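Local coordinates for Lmo0651 protein (Listeria monocytogenes serovar 1/2a, PDB 6EP3), which controls expression of the Listeria agr system and mediates virulence, probably by binding DNA as a GntR-family transcription factor, at residues M11-L16 with T55-V60; L17-N22 with A37-V42; L70-C73 with D78-V81; I95-H100 with S142-P147; E127-A132 with E177-K182. All coordinates share one frame; numbering follows the deposited sequence.

Contact 1: M11-L16 with T55-V60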
# COMPACT_ATOMS: atom_id res chain seq x y z
N MET B 11 18.31 16.00 3.18
CA MET B 11 19.24 16.29 2.09
C MET B 11 19.73 15.01 1.45
O MET B 11 19.50 14.76 0.26
CB MET B 11 20.42 17.12 2.60
CG MET B 11 21.59 17.17 1.62
SD MET B 11 23.07 17.97 2.29
CE MET B 11 22.68 19.69 1.99
N VAL B 12 20.38 14.16 2.24
CA VAL B 12 20.95 12.93 1.70
C VAL B 12 19.86 12.13 1.01
O VAL B 12 20.00 11.74 -0.16
CB VAL B 12 21.63 12.11 2.82
CG1 VAL B 12 21.85 10.68 2.37
CG2 VAL B 12 22.93 12.76 3.22
N TYR B 13 18.74 11.94 1.70
CA TYR B 13 17.58 11.29 1.11
C TYR B 13 17.30 11.89 -0.26
O TYR B 13 17.39 11.20 -1.29
CB TYR B 13 16.37 11.44 2.04
CG TYR B 13 15.07 10.94 1.45
CD1 TYR B 13 14.68 9.62 1.60
CD2 TYR B 13 14.21 11.80 0.76
CE1 TYR B 13 13.50 9.15 1.07
CE2 TYR B 13 13.02 11.34 0.23
CZ TYR B 13 12.67 10.01 0.39
OH TYR B 13 11.48 9.54 -0.14
N ASN B 14 17.02 13.19 -0.30
CA ASN B 14 16.71 13.86 -1.56
C ASN B 14 17.80 13.60 -2.58
O ASN B 14 17.52 13.22 -3.72
CB ASN B 14 16.50 15.35 -1.33
CG ASN B 14 15.12 15.67 -0.81
OD1 ASN B 14 14.87 15.63 0.40
ND2 ASN B 14 14.20 15.96 -1.72
N LEU B 15 19.06 13.77 -2.17
CA LEU B 15 20.18 13.52 -3.07
C LEU B 15 20.06 12.13 -3.68
O LEU B 15 20.00 11.97 -4.91
CB LEU B 15 21.50 13.67 -2.31
CG LEU B 15 22.01 15.11 -2.20
CD1 LEU B 15 23.36 15.15 -1.50
CD2 LEU B 15 22.09 15.77 -3.57
N LEU B 16 19.95 11.11 -2.83
CA LEU B 16 19.80 9.75 -3.33
C LEU B 16 18.59 9.64 -4.24
O LEU B 16 18.68 9.06 -5.33
CB LEU B 16 19.69 8.77 -2.16
CG LEU B 16 19.94 7.30 -2.50
CD1 LEU B 16 21.33 7.15 -3.10
CD2 LEU B 16 19.80 6.44 -1.26
N THR B 55 13.27 1.86 1.35
CA THR B 55 12.77 0.49 1.37
C THR B 55 11.33 0.45 1.86
O THR B 55 10.55 -0.40 1.42
CB THR B 55 13.66 -0.40 2.24
OG1 THR B 55 15.03 -0.24 1.85
CG2 THR B 55 13.28 -1.86 2.06
N ALA B 56 10.96 1.37 2.76
CA ALA B 56 9.58 1.45 3.22
C ALA B 56 8.64 1.92 2.13
O ALA B 56 7.43 1.65 2.20
CB ALA B 56 9.49 2.38 4.43
N GLN B 57 9.15 2.61 1.11
CA GLN B 57 8.34 3.12 0.01
C GLN B 57 8.36 2.20 -1.20
O GLN B 57 7.79 2.55 -2.24
CB GLN B 57 8.81 4.52 -0.38
CG GLN B 57 8.77 5.54 0.75
CD GLN B 57 9.46 6.85 0.40
OE1 GLN B 57 10.49 6.86 -0.27
NE2 GLN B 57 8.88 7.96 0.85
N GLY B 58 9.00 1.04 -1.09
CA GLY B 58 9.07 0.12 -2.21
C GLY B 58 9.99 0.53 -3.32
O GLY B 58 10.03 -0.13 -4.36
N ILE B 59 10.75 1.61 -3.13
CA ILE B 59 11.66 2.07 -4.17
C ILE B 59 12.94 1.24 -4.18
O ILE B 59 13.52 0.98 -5.24
CB ILE B 59 11.96 3.57 -3.98
CG1 ILE B 59 10.65 4.36 -3.98
CG2 ILE B 59 12.92 4.08 -5.04
CD1 ILE B 59 10.82 5.85 -3.73
N VAL B 60 13.38 0.78 -3.01
CA VAL B 60 14.57 -0.05 -2.89
C VAL B 60 14.17 -1.35 -2.23
O VAL B 60 13.32 -1.37 -1.32
CB VAL B 60 15.67 0.67 -2.07
CG1 VAL B 60 16.75 -0.31 -1.62
CG2 VAL B 60 16.27 1.81 -2.88

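Contact 2: L17-N22 with A37-V42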
# COMPACT_ATOMS: atom_id res chain seq x y z
N LEU B 17 17.48 10.27 -3.85
CA LEU B 17 16.27 10.18 -4.66
C LEU B 17 16.50 10.75 -6.04
O LEU B 17 16.01 10.20 -7.04
CB LEU B 17 15.12 10.92 -3.97
CG LEU B 17 13.84 10.99 -4.79
CD1 LEU B 17 13.32 9.59 -5.09
CD2 LEU B 17 12.78 11.82 -4.08
N GLU B 18 17.29 11.82 -6.14
CA GLU B 18 17.50 12.41 -7.45
C GLU B 18 18.38 11.51 -8.30
O GLU B 18 18.15 11.39 -9.51
CB GLU B 18 18.11 13.80 -7.30
CG GLU B 18 17.30 14.71 -6.38
CD GLU B 18 15.91 15.04 -6.90
OE1 GLU B 18 14.97 15.10 -6.08
OE2 GLU B 18 15.74 15.14 -8.13
N LYS B 19 19.30 10.78 -7.66
CA LYS B 19 20.07 9.77 -8.38
C LYS B 19 19.18 8.68 -8.92
O LYS B 19 19.52 8.03 -9.92
CB LYS B 19 21.14 9.17 -7.45
CG LYS B 19 22.41 9.99 -7.35
CD LYS B 19 23.58 9.11 -6.97
CE LYS B 19 24.91 9.77 -7.31
NZ LYS B 19 26.02 8.78 -7.32
N ILE B 20 18.02 8.46 -8.30
CA ILE B 20 17.09 7.47 -8.82
C ILE B 20 16.30 8.06 -9.98
O ILE B 20 15.92 7.34 -10.91
CB ILE B 20 16.17 6.97 -7.70
CG1 ILE B 20 17.00 6.53 -6.49
CG2 ILE B 20 15.30 5.83 -8.20
CD1 ILE B 20 18.09 5.54 -6.82
N LYS B 21 16.05 9.37 -9.96
CA LYS B 21 15.17 9.96 -10.96
C LYS B 21 15.92 10.35 -12.23
O LYS B 21 15.45 10.07 -13.33
CB LYS B 21 14.44 11.16 -10.36
CG LYS B 21 13.47 10.76 -9.25
CD LYS B 21 12.70 11.93 -8.65
CE LYS B 21 13.28 13.27 -9.03
NZ LYS B 21 12.46 14.38 -8.47
N ASN B 22 17.08 11.00 -12.09
CA ASN B 22 17.85 11.37 -13.27
C ASN B 22 18.49 10.18 -13.97
O ASN B 22 18.96 10.32 -15.10
CB ASN B 22 18.91 12.41 -12.90
CG ASN B 22 19.96 11.87 -11.95
OD1 ASN B 22 19.92 10.71 -11.54
ND2 ASN B 22 20.91 12.72 -11.59
N ALA B 37 28.13 7.25 0.38
CA ALA B 37 28.44 8.10 1.52
C ALA B 37 29.67 8.96 1.25
O ALA B 37 29.75 10.11 1.69
CB ALA B 37 28.64 7.26 2.78
N ARG B 38 30.64 8.42 0.51
CA ARG B 38 31.82 9.20 0.14
C ARG B 38 31.46 10.34 -0.80
O ARG B 38 32.01 11.44 -0.69
CB ARG B 38 32.88 8.30 -0.50
CG ARG B 38 33.59 7.37 0.46
CD ARG B 38 34.46 6.37 -0.30
NE ARG B 38 34.43 5.05 0.32
CZ ARG B 38 34.51 3.91 -0.37
NH1 ARG B 38 34.62 3.93 -1.69
NH2 ARG B 38 34.48 2.75 0.27
N GLU B 39 30.52 10.09 -1.72
CA GLU B 39 30.17 11.11 -2.71
C GLU B 39 29.46 12.29 -2.06
O GLU B 39 29.69 13.44 -2.44
CB GLU B 39 29.30 10.49 -3.80
CG GLU B 39 28.83 11.47 -4.85
CD GLU B 39 28.08 10.79 -5.98
OE1 GLU B 39 28.04 9.54 -6.01
OE2 GLU B 39 27.53 11.51 -6.84
N PHE B 40 28.58 12.03 -1.10
CA PHE B 40 27.84 13.09 -0.42
C PHE B 40 28.63 13.74 0.70
O PHE B 40 28.15 14.73 1.27
CB PHE B 40 26.52 12.54 0.15
CG PHE B 40 25.62 11.92 -0.88
CD1 PHE B 40 25.62 12.38 -2.19
CD2 PHE B 40 24.76 10.89 -0.53
CE1 PHE B 40 24.77 11.81 -3.14
CE2 PHE B 40 23.92 10.32 -1.47
CZ PHE B 40 23.93 10.78 -2.78
N GLY B 41 29.81 13.23 1.04
CA GLY B 41 30.54 13.76 2.17
C GLY B 41 29.87 13.54 3.50
O GLY B 41 30.10 14.30 4.44
N VAL B 42 29.05 12.51 3.60
CA VAL B 42 28.27 12.24 4.80
C VAL B 42 28.75 10.95 5.46
O VAL B 42 29.44 10.12 4.86
CB VAL B 42 26.76 12.17 4.49
CG1 VAL B 42 26.36 13.34 3.63
CG2 VAL B 42 26.44 10.87 3.75

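Contact 3: L70-C73 with D78-V81. With SO4 (sulfate ion), chain Q; EDO (1,2-ethanediol), chain L.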
# COMPACT_ATOMS: atom_id res chain seq x y z
N LEU B 70 17.92 -1.58 -6.16
CA LEU B 70 16.97 -0.55 -6.56
C LEU B 70 15.98 -1.15 -7.55
O LEU B 70 16.36 -1.86 -8.48
CB LEU B 70 17.69 0.65 -7.19
CG LEU B 70 16.76 1.64 -7.89
CD1 LEU B 70 16.04 2.50 -6.86
CD2 LEU B 70 17.55 2.51 -8.86
N ASN B 71 14.70 -0.87 -7.33
CA ASN B 71 13.62 -1.46 -8.11
C ASN B 71 13.34 -0.63 -9.36
O ASN B 71 13.82 0.50 -9.52
CB ASN B 71 12.35 -1.58 -7.27
CG ASN B 71 12.52 -2.54 -6.11
OD1 ASN B 71 13.19 -3.57 -6.23
ND2 ASN B 71 11.93 -2.20 -4.97
N ASP B 72 12.58 -1.22 -10.28
CA ASP B 72 12.14 -0.55 -11.50
C ASP B 72 11.02 0.41 -11.11
O ASP B 72 9.86 0.01 -10.97
CB ASP B 72 11.67 -1.55 -12.54
CG ASP B 72 11.48 -0.93 -13.91
OD1 ASP B 72 11.69 0.29 -14.05
OD2 ASP B 72 11.11 -1.67 -14.85
N CYS B 73 11.36 1.69 -10.94
CA CYS B 73 10.45 2.68 -10.40
C CYS B 73 9.91 3.66 -11.43
O CYS B 73 8.95 4.37 -11.13
CB CYS B 73 11.12 3.48 -9.27
SG CYS B 73 11.39 2.53 -7.77
N ASP B 78 1.43 3.07 -19.11
CA ASP B 78 0.71 1.88 -18.66
C ASP B 78 0.77 1.74 -17.14
O ASP B 78 -0.25 1.43 -16.50
CB ASP B 78 1.26 0.63 -19.34
CG ASP B 78 0.82 0.51 -20.78
OD1 ASP B 78 -0.30 0.98 -21.11
OD2 ASP B 78 1.57 -0.06 -21.60
N ARG B 79 1.94 1.95 -16.55
CA ARG B 79 2.04 1.88 -15.10
C ARG B 79 1.27 3.02 -14.44
O ARG B 79 0.66 2.83 -13.38
CB ARG B 79 3.51 1.90 -14.68
CG ARG B 79 4.25 0.62 -15.04
CD ARG B 79 5.73 0.73 -14.73
NE ARG B 79 6.45 -0.47 -15.16
CZ ARG B 79 7.72 -0.72 -14.88
NH1 ARG B 79 8.43 0.15 -14.17
NH2 ARG B 79 8.29 -1.83 -15.32
N TYR B 80 1.29 4.21 -15.05
CA TYR B 80 0.48 5.32 -14.56
C TYR B 80 -0.99 4.93 -14.51
O TYR B 80 -1.67 5.18 -13.51
CB TYR B 80 0.69 6.55 -15.44
CG TYR B 80 0.24 7.86 -14.83
CD1 TYR B 80 1.08 8.58 -13.99
CD2 TYR B 80 -1.02 8.38 -15.10
CE1 TYR B 80 0.68 9.79 -13.43
CE2 TYR B 80 -1.43 9.59 -14.55
CZ TYR B 80 -0.58 10.28 -13.72
OH TYR B 80 -0.99 11.48 -13.17
N VAL B 81 -1.48 4.29 -15.57
CA VAL B 81 -2.87 3.88 -15.62
C VAL B 81 -3.16 2.79 -14.60
O VAL B 81 -4.25 2.74 -14.02
CB VAL B 81 -3.24 3.45 -17.06
CG1 VAL B 81 -4.63 2.84 -17.12
CG2 VAL B 81 -3.16 4.65 -17.98
S SO4 Q . 5.26 -4.06 -16.05
O1 SO4 Q . 4.49 -4.60 -17.16
O2 SO4 Q . 5.77 -5.15 -15.23
O3 SO4 Q . 6.38 -3.28 -16.57
O4 SO4 Q . 4.40 -3.21 -15.23
C1 EDO L . -4.91 11.39 -10.66
O1 EDO L . -5.12 12.21 -11.82
C2 EDO L . -3.48 10.86 -10.70
O2 EDO L . -2.57 11.97 -10.74

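Contact 4: I95-H100 with S142-P147. With SO4 (sulfate ion), chain R.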
# COMPACT_ATOMS: atom_id res chain seq x y z
N ILE B 95 -16.74 5.83 -1.62
CA ILE B 95 -18.04 6.47 -1.76
C ILE B 95 -19.16 5.46 -1.52
O ILE B 95 -20.16 5.76 -0.85
CB ILE B 95 -18.16 7.15 -3.14
CG1 ILE B 95 -17.08 8.22 -3.29
CG2 ILE B 95 -19.51 7.80 -3.31
CD1 ILE B 95 -16.99 9.14 -2.09
N ALA B 96 -18.99 4.23 -2.02
CA ALA B 96 -20.01 3.21 -1.82
C ALA B 96 -20.19 2.88 -0.34
O ALA B 96 -21.31 2.77 0.15
CB ALA B 96 -19.65 1.95 -2.61
N LYS B 97 -19.08 2.72 0.38
CA LYS B 97 -19.16 2.41 1.80
C LYS B 97 -19.80 3.55 2.58
O LYS B 97 -20.68 3.32 3.42
CB LYS B 97 -17.77 2.09 2.36
CG LYS B 97 -17.77 1.63 3.81
CD LYS B 97 -16.36 1.50 4.35
CE LYS B 97 -16.35 1.10 5.82
NZ LYS B 97 -14.98 1.18 6.40
N ALA B 98 -19.38 4.79 2.31
CA ALA B 98 -19.95 5.93 3.02
C ALA B 98 -21.45 6.03 2.77
O ALA B 98 -22.23 6.24 3.71
CB ALA B 98 -19.25 7.22 2.60
N ALA B 99 -21.88 5.83 1.53
CA ALA B 99 -23.30 5.92 1.22
C ALA B 99 -24.08 4.76 1.84
O ALA B 99 -25.22 4.94 2.29
CB ALA B 99 -23.51 5.96 -0.29
N HIS B 100 -23.48 3.57 1.88
CA HIS B 100 -24.22 2.40 2.35
C HIS B 100 -24.37 2.42 3.87
O HIS B 100 -25.44 2.09 4.39
CB HIS B 100 -23.53 1.12 1.89
CG HIS B 100 -24.20 -0.13 2.37
ND1 HIS B 100 -25.30 -0.67 1.75
CD2 HIS B 100 -23.92 -0.94 3.42
CE1 HIS B 100 -25.67 -1.77 2.39
NE2 HIS B 100 -24.85 -1.95 3.41
N SER B 142 -10.72 9.22 2.10
CA SER B 142 -10.88 9.28 3.54
C SER B 142 -12.34 9.20 3.94
O SER B 142 -12.65 8.85 5.09
CB SER B 142 -10.28 10.57 4.09
OG SER B 142 -11.23 11.63 4.02
N PHE B 143 -13.25 9.51 3.02
CA PHE B 143 -14.66 9.30 3.32
C PHE B 143 -14.97 7.86 3.73
O PHE B 143 -16.00 7.61 4.36
CB PHE B 143 -15.53 9.71 2.13
CG PHE B 143 -15.61 11.20 1.91
CD1 PHE B 143 -15.14 12.07 2.88
CD2 PHE B 143 -16.17 11.71 0.76
CE1 PHE B 143 -15.22 13.44 2.69
CE2 PHE B 143 -16.25 13.08 0.56
CZ PHE B 143 -15.78 13.95 1.53
N ALA B 144 -14.10 6.90 3.39
CA ALA B 144 -14.29 5.53 3.85
C ALA B 144 -13.87 5.32 5.30
O ALA B 144 -14.18 4.26 5.86
CB ALA B 144 -13.51 4.55 2.96
N GLU B 145 -13.18 6.28 5.91
CA GLU B 145 -12.63 6.12 7.26
C GLU B 145 -11.70 4.91 7.33
O GLU B 145 -11.87 4.01 8.16
CB GLU B 145 -13.73 6.07 8.32
CG GLU B 145 -14.42 7.41 8.52
CD GLU B 145 -15.92 7.31 8.64
OE1 GLU B 145 -16.60 7.30 7.60
OE2 GLU B 145 -16.42 7.23 9.79
N ASN B 146 -10.72 4.89 6.43
CA ASN B 146 -9.75 3.80 6.34
C ASN B 146 -8.37 4.43 6.15
O ASN B 146 -7.90 4.64 5.02
CB ASN B 146 -10.09 2.84 5.21
CG ASN B 146 -9.54 1.46 5.44
OD1 ASN B 146 -8.46 1.30 5.99
ND2 ASN B 146 -10.29 0.45 5.01
N PRO B 147 -7.69 4.72 7.26
CA PRO B 147 -6.36 5.35 7.17
C PRO B 147 -5.35 4.50 6.43
O PRO B 147 -4.42 5.05 5.83
CB PRO B 147 -5.97 5.56 8.64
CG PRO B 147 -7.27 5.56 9.39
CD PRO B 147 -8.15 4.60 8.65
S SO4 R . -27.67 1.82 0.31
O1 SO4 R . -26.87 0.65 0.65
O2 SO4 R . -28.70 1.44 -0.66
O3 SO4 R . -26.81 2.85 -0.26
O4 SO4 R . -28.31 2.34 1.52
O HOH W 1 -12.93 0.33 4.45

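Contact 5: E127-A132 with E177-K182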
# COMPACT_ATOMS: atom_id res chain seq x y z
N GLU B 127 2.94 22.37 -9.55
CA GLU B 127 3.21 21.40 -8.50
C GLU B 127 2.14 21.45 -7.42
O GLU B 127 1.64 20.40 -6.97
CB GLU B 127 4.59 21.65 -7.89
CG GLU B 127 5.77 21.30 -8.81
CD GLU B 127 5.85 22.18 -10.05
OE1 GLU B 127 5.36 23.33 -9.99
OE2 GLU B 127 6.39 21.72 -11.07
N ASN B 128 1.76 22.65 -7.00
CA ASN B 128 0.73 22.77 -5.98
C ASN B 128 -0.63 22.34 -6.50
O ASN B 128 -1.43 21.78 -5.75
CB ASN B 128 0.69 24.20 -5.44
CG ASN B 128 1.80 24.46 -4.44
OD1 ASN B 128 2.09 23.62 -3.59
ND2 ASN B 128 2.41 25.64 -4.53
N TYR B 129 -0.91 22.55 -7.79
CA TYR B 129 -2.16 22.07 -8.36
C TYR B 129 -2.21 20.55 -8.38
O TYR B 129 -3.26 19.96 -8.08
CB TYR B 129 -2.37 22.63 -9.77
CG TYR B 129 -3.63 22.11 -10.42
CD1 TYR B 129 -4.86 22.68 -10.13
CD2 TYR B 129 -3.58 21.04 -11.30
CE1 TYR B 129 -6.02 22.20 -10.72
CE2 TYR B 129 -4.73 20.55 -11.89
CZ TYR B 129 -5.94 21.13 -11.60
OH TYR B 129 -7.08 20.63 -12.19
N PHE B 130 -1.11 19.90 -8.76
CA PHE B 130 -1.03 18.44 -8.70
C PHE B 130 -1.27 17.95 -7.28
O PHE B 130 -2.07 17.03 -7.05
CB PHE B 130 0.33 17.98 -9.22
CG PHE B 130 0.33 16.60 -9.84
CD1 PHE B 130 -0.73 16.16 -10.60
CD2 PHE B 130 1.42 15.76 -9.67
CE1 PHE B 130 -0.72 14.89 -11.17
CE2 PHE B 130 1.45 14.50 -10.23
CZ PHE B 130 0.37 14.06 -10.99
N ASP B 131 -0.59 18.56 -6.31
CA ASP B 131 -0.76 18.17 -4.91
C ASP B 131 -2.20 18.37 -4.45
O ASP B 131 -2.75 17.54 -3.72
CB ASP B 131 0.19 18.97 -4.02
CG ASP B 131 1.64 18.59 -4.23
OD1 ASP B 131 1.91 17.55 -4.86
OD2 ASP B 131 2.52 19.35 -3.76
N ALA B 132 -2.84 19.47 -4.89
CA ALA B 132 -4.21 19.76 -4.46
C ALA B 132 -5.20 18.78 -5.08
O ALA B 132 -6.16 18.36 -4.42
CB ALA B 132 -4.56 21.20 -4.82
N GLU B 177 -9.03 23.11 -15.97
CA GLU B 177 -10.36 23.64 -15.70
C GLU B 177 -11.41 22.55 -15.79
O GLU B 177 -12.37 22.54 -15.01
CB GLU B 177 -10.68 24.78 -16.67
CG GLU B 177 -9.90 26.05 -16.38
CD GLU B 177 -10.17 27.14 -17.38
OE1 GLU B 177 -10.88 26.88 -18.38
OE2 GLU B 177 -9.68 28.27 -17.17
N TRP B 178 -11.25 21.61 -16.72
CA TRP B 178 -12.17 20.48 -16.79
C TRP B 178 -12.09 19.64 -15.53
O TRP B 178 -13.13 19.22 -14.99
CB TRP B 178 -11.86 19.64 -18.03
CG TRP B 178 -12.81 18.51 -18.22
CD1 TRP B 178 -13.98 18.52 -18.91
CD2 TRP B 178 -12.66 17.18 -17.70
NE1 TRP B 178 -14.58 17.28 -18.86
CE2 TRP B 178 -13.79 16.44 -18.12
CE3 TRP B 178 -11.69 16.54 -16.93
CZ2 TRP B 178 -13.96 15.10 -17.79
CZ3 TRP B 178 -11.87 15.21 -16.60
CH2 TRP B 178 -13.00 14.50 -17.03
N THR B 179 -10.88 19.38 -15.03
CA THR B 179 -10.73 18.61 -13.80
C THR B 179 -11.33 19.34 -12.61
O THR B 179 -11.97 18.72 -11.75
CB THR B 179 -9.26 18.29 -13.56
OG1 THR B 179 -8.70 17.70 -14.75
CG2 THR B 179 -9.09 17.32 -12.40
N ASN B 180 -11.15 20.66 -12.55
CA ASN B 180 -11.76 21.44 -11.47
C ASN B 180 -13.29 21.37 -11.54
O ASN B 180 -13.96 21.21 -10.51
CB ASN B 180 -11.30 22.89 -11.54
CG ASN B 180 -9.81 23.04 -11.30
OD1 ASN B 180 -9.12 22.09 -10.91
ND2 ASN B 180 -9.30 24.25 -11.51
N LYS B 181 -13.85 21.49 -12.75
CA LYS B 181 -15.29 21.39 -12.92
C LYS B 181 -15.80 20.01 -12.50
O LYS B 181 -16.85 19.90 -11.86
CB LYS B 181 -15.68 21.68 -14.37
CG LYS B 181 -17.12 21.32 -14.71
CD LYS B 181 -17.50 21.74 -16.12
CE LYS B 181 -16.82 20.86 -17.17
NZ LYS B 181 -17.07 21.35 -18.56
N LYS B 182 -15.06 18.96 -12.85
CA LYS B 182 -15.46 17.61 -12.47
C LYS B 182 -15.42 17.44 -10.96
O LYS B 182 -16.31 16.83 -10.36
CB LYS B 182 -14.57 16.58 -13.15
CG LYS B 182 -15.02 16.20 -14.55
CD LYS B 182 -16.29 15.37 -14.51
CE LYS B 182 -16.90 15.21 -15.89
NZ LYS B 182 -17.36 16.52 -16.43

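Contact 1: M11-L16 with T55-V60
Gln57 meets the Tyr13 ring at its hydroxyl-bearing edge, with its amide oxygen close to the ring plane, and not over either face. The amide is turned 63° from the ring, so the two flat groups meet at an angle without stacking. Elsewhere around the phenol, Thr53 and Leu54 of helix 44-56 and Phe158 of helix 147-163 touch the tyrosine side chain, and Phe158 also touches Gln57. The side chains approach from opposite directions. Tyr13 CG stands opposite the backbone N (chi1 173°), an orientation that sends the ring out from helix 8-21 across a gap of 11.8 Å between Tyr13 CA and Thr55 CA. Gln57 answers with an extended chain from the turn that follows helix 44-56. Tyr13 OH gives its proton to Gln57 OE1 at 2.9 Å, striking a lone pair in the carbonyl plane at a C=O...donor angle of 106°, well off the carbonyl axis. The next residue, Gly58, has positive phi, and a Schellman motif ends the helix directly after Gln57. Apolar contact between the segments is slight; nearby, Leu16 packs on Leu54 instead. As a worked example of bridging by polar ends, the contact implies a directional but uncharged link: one neutral hydrogen bond, at a partly exposed site, ties the first helix of the winged-helix domain to the end of its probable recognition helix.

Contact 2: L17-N22 with A37-V42
Two nearly straight chains bring Lys19 and Glu39 together. In Lys19 the CG atom lies opposite the carbonyl carbon (chi1 -83°), in Glu39 it lies opposite the backbone N (chi1 178°), and beyond that point both run extended, so the ammonium and the carboxylate arrive from opposite directions. That reach is needed, because the nearest CA atoms across the two segments, those of Lys19 and Phe40, are 11.6 Å apart. The result is a salt bridge in which Lys19 NZ donates to Glu39 OE1 on its syn side, 22° out of the carboxylate plane. The modelled separation of Lys19 NZ and Glu39 OE1, 2.5 Å, is short enough that its exact value is doubtful. The bond is to OE1, although the second oxygen is also near, with Lys19 NZ and Glu39 OE2 3.2 Å apart. Lys19 has further neighbours in the following loop, where its side chain touches Glu24 and Leu25.

The ion pair lies at the surface, beside an apolar junction between the two helices. Phe40, the next residue after Glu39, turns inward and packs on Val12 and Leu15 of helix 8-21. Directly after it, Gly41 takes positive phi and ends helix 33-40 in a Schellman motif, with Val42 N bonded to Ala37 O at 3.1 Å. Such a short helix, ended by a tight turn and followed by helix 44-56, is the first half of a helix-turn-helix, and its bracing against a preceding helix is the pattern of the GntR winged-helix domain.

Contact 3: L70-C73 with D78-V81
The connection between the wing and the helical bundle is spanned by a salt bridge from Asp72, in the loop after strand 67-70, to Arg79, in the first turn of helix 77-101. Arg79 NH2 donates to Asp72 OD2 at 2.9 Å, and the bond is fairly straight at 158°. The oxygen lies near the guanidinium plane, yet the nitrogen approaches it from above the carboxylate, 63° out of that plane. The two groups thus meet edge against face, as crossing side chains would, and not as a flat two-pronged pair.

Arg79 spends its other N-H groups on further acceptors. Its NH2 and NE both donate to O3 of a sulfate, the closer bond being Arg79 NH2 to O3 at 2.7 Å; the ion is probably from the crystallisation liquor. NH1 is bonded to Ile74 O within the connecting loop, and Tyr148 of the second subunit packs against the side chain. On the bundle side, Tyr80 OH accepts a hydrogen bond from a 1,2-ethanediol, probably of the same origin, that is also hydrogen-bonded to His133 and His134. The contact lies where the winged-helix domain passes into the FCD-type bundle, the two-domain layout of such GntR regulators.

Contact 4: I95-H100 with S142-P147
Ala98 and Ala144 bring the two backbones to their closest point, with 5.7 Å between Ala98 CA and Ala144 CA, and the tight half of the contact lies beside them. Ala98 CB rests against Phe143 O at 3.7 Å. Ile95 and Phe143 run side by side in the same direction, and Ile95 CD1 meets the ring at its edge, near the ring plane, 3.9 Å from Phe143 CD2. Leu190 of helix 173-192 touches both of them. The loop makes a type I turn from Ser142 to Glu145 here.

The other half is looser and wetter. Lys97, fully extended, passes along Ala144, and its NZ donates to Ala144 O at 3.2 Å, almost in line with the carbonyl (163°). A water bridges onward, accepting from Lys97 NZ and, at 2.7 Å, from Asn146 ND2. Asn146 stands at the N-cap position of helix 147-163, and Glu85 of the second subunit also forms a salt bridge with Lys97. Chemically, then, a single ammonium serves three partners: it donates to the carbonyl of Ala144 in the turn, donates to a water that also accepts from Asn146 and carries charge pairing across the dimer interface, while Ile95 and Phe143 meet by apolar contact alone.

Contact 5: E127-A132 with E177-K182
Between residues 127-132 and 177-182, on helices 126-142 and 173-192, the nearest CA atoms, those of Tyr129 and Asn180, are 10.1 Å apart, and a long side chain spans the space. Tyr129 does so: with CG opposite the backbone N (chi1 178°), its ring projects straight from one helix toward the other. The hydroxyl donates to Asn180 OD1 at 2.8 Å. The phenol oxygen does not use a lone pair in the amide plane; it sits above that plane, 44° out of it. Relative to the tyrosine ring, the amide lies at the edge, and the ring carbon Tyr129 CE1 also comes within 3.1 Å of Asn180 OD1. Ring and amide planes are inclined by 54°, so there is no stack.

Thr179 flanks the hydroxyl on the neighbouring position of the helix. Its CB approaches Tyr129 OH at 3.5 Å, while its methyl CG2 is a little farther away. The threonine's own hydroxyl is engaged elsewhere, bonded to Ile175 O one turn earlier, so toward Tyr129 it acts as an apolar wall. All three residues are buried, and the bond supplies the phenol with an acceptor in the interior. Phe170 also meets the tyrosine ring edge-to-face. Two further helices line the bridge: helix 107-123 brings Ser121 against Tyr129 and Asn180 and Met117 against Asn180, whereas helix 195-219 lays Leu209 on Thr179.

In the fold
The five contacts follow the chain from a winged-helix domain into a helical bundle. Contacts 1 and 2 share helix 8-21, lie about 10 Å apart between centres, and touch through Val12, Leu15 and Phe40. Contact 3 joins them to the bundle: Asn71 bonds to Gly58 and Ile59 of contact 1, while Tyr80 packs on Phe130 of contact 5. Helix 77-101 then runs on to contact 4, about 28 Å from contact 3 between centres. Contacts 4 and 5 alternate along the chain, interlacing helices of the FCD range. Contacts 1 and 4, on opposite sides of the chain's centre, both reach the second subunit, as does Arg79 of contact 3, consistent with dimer contacts in both domains.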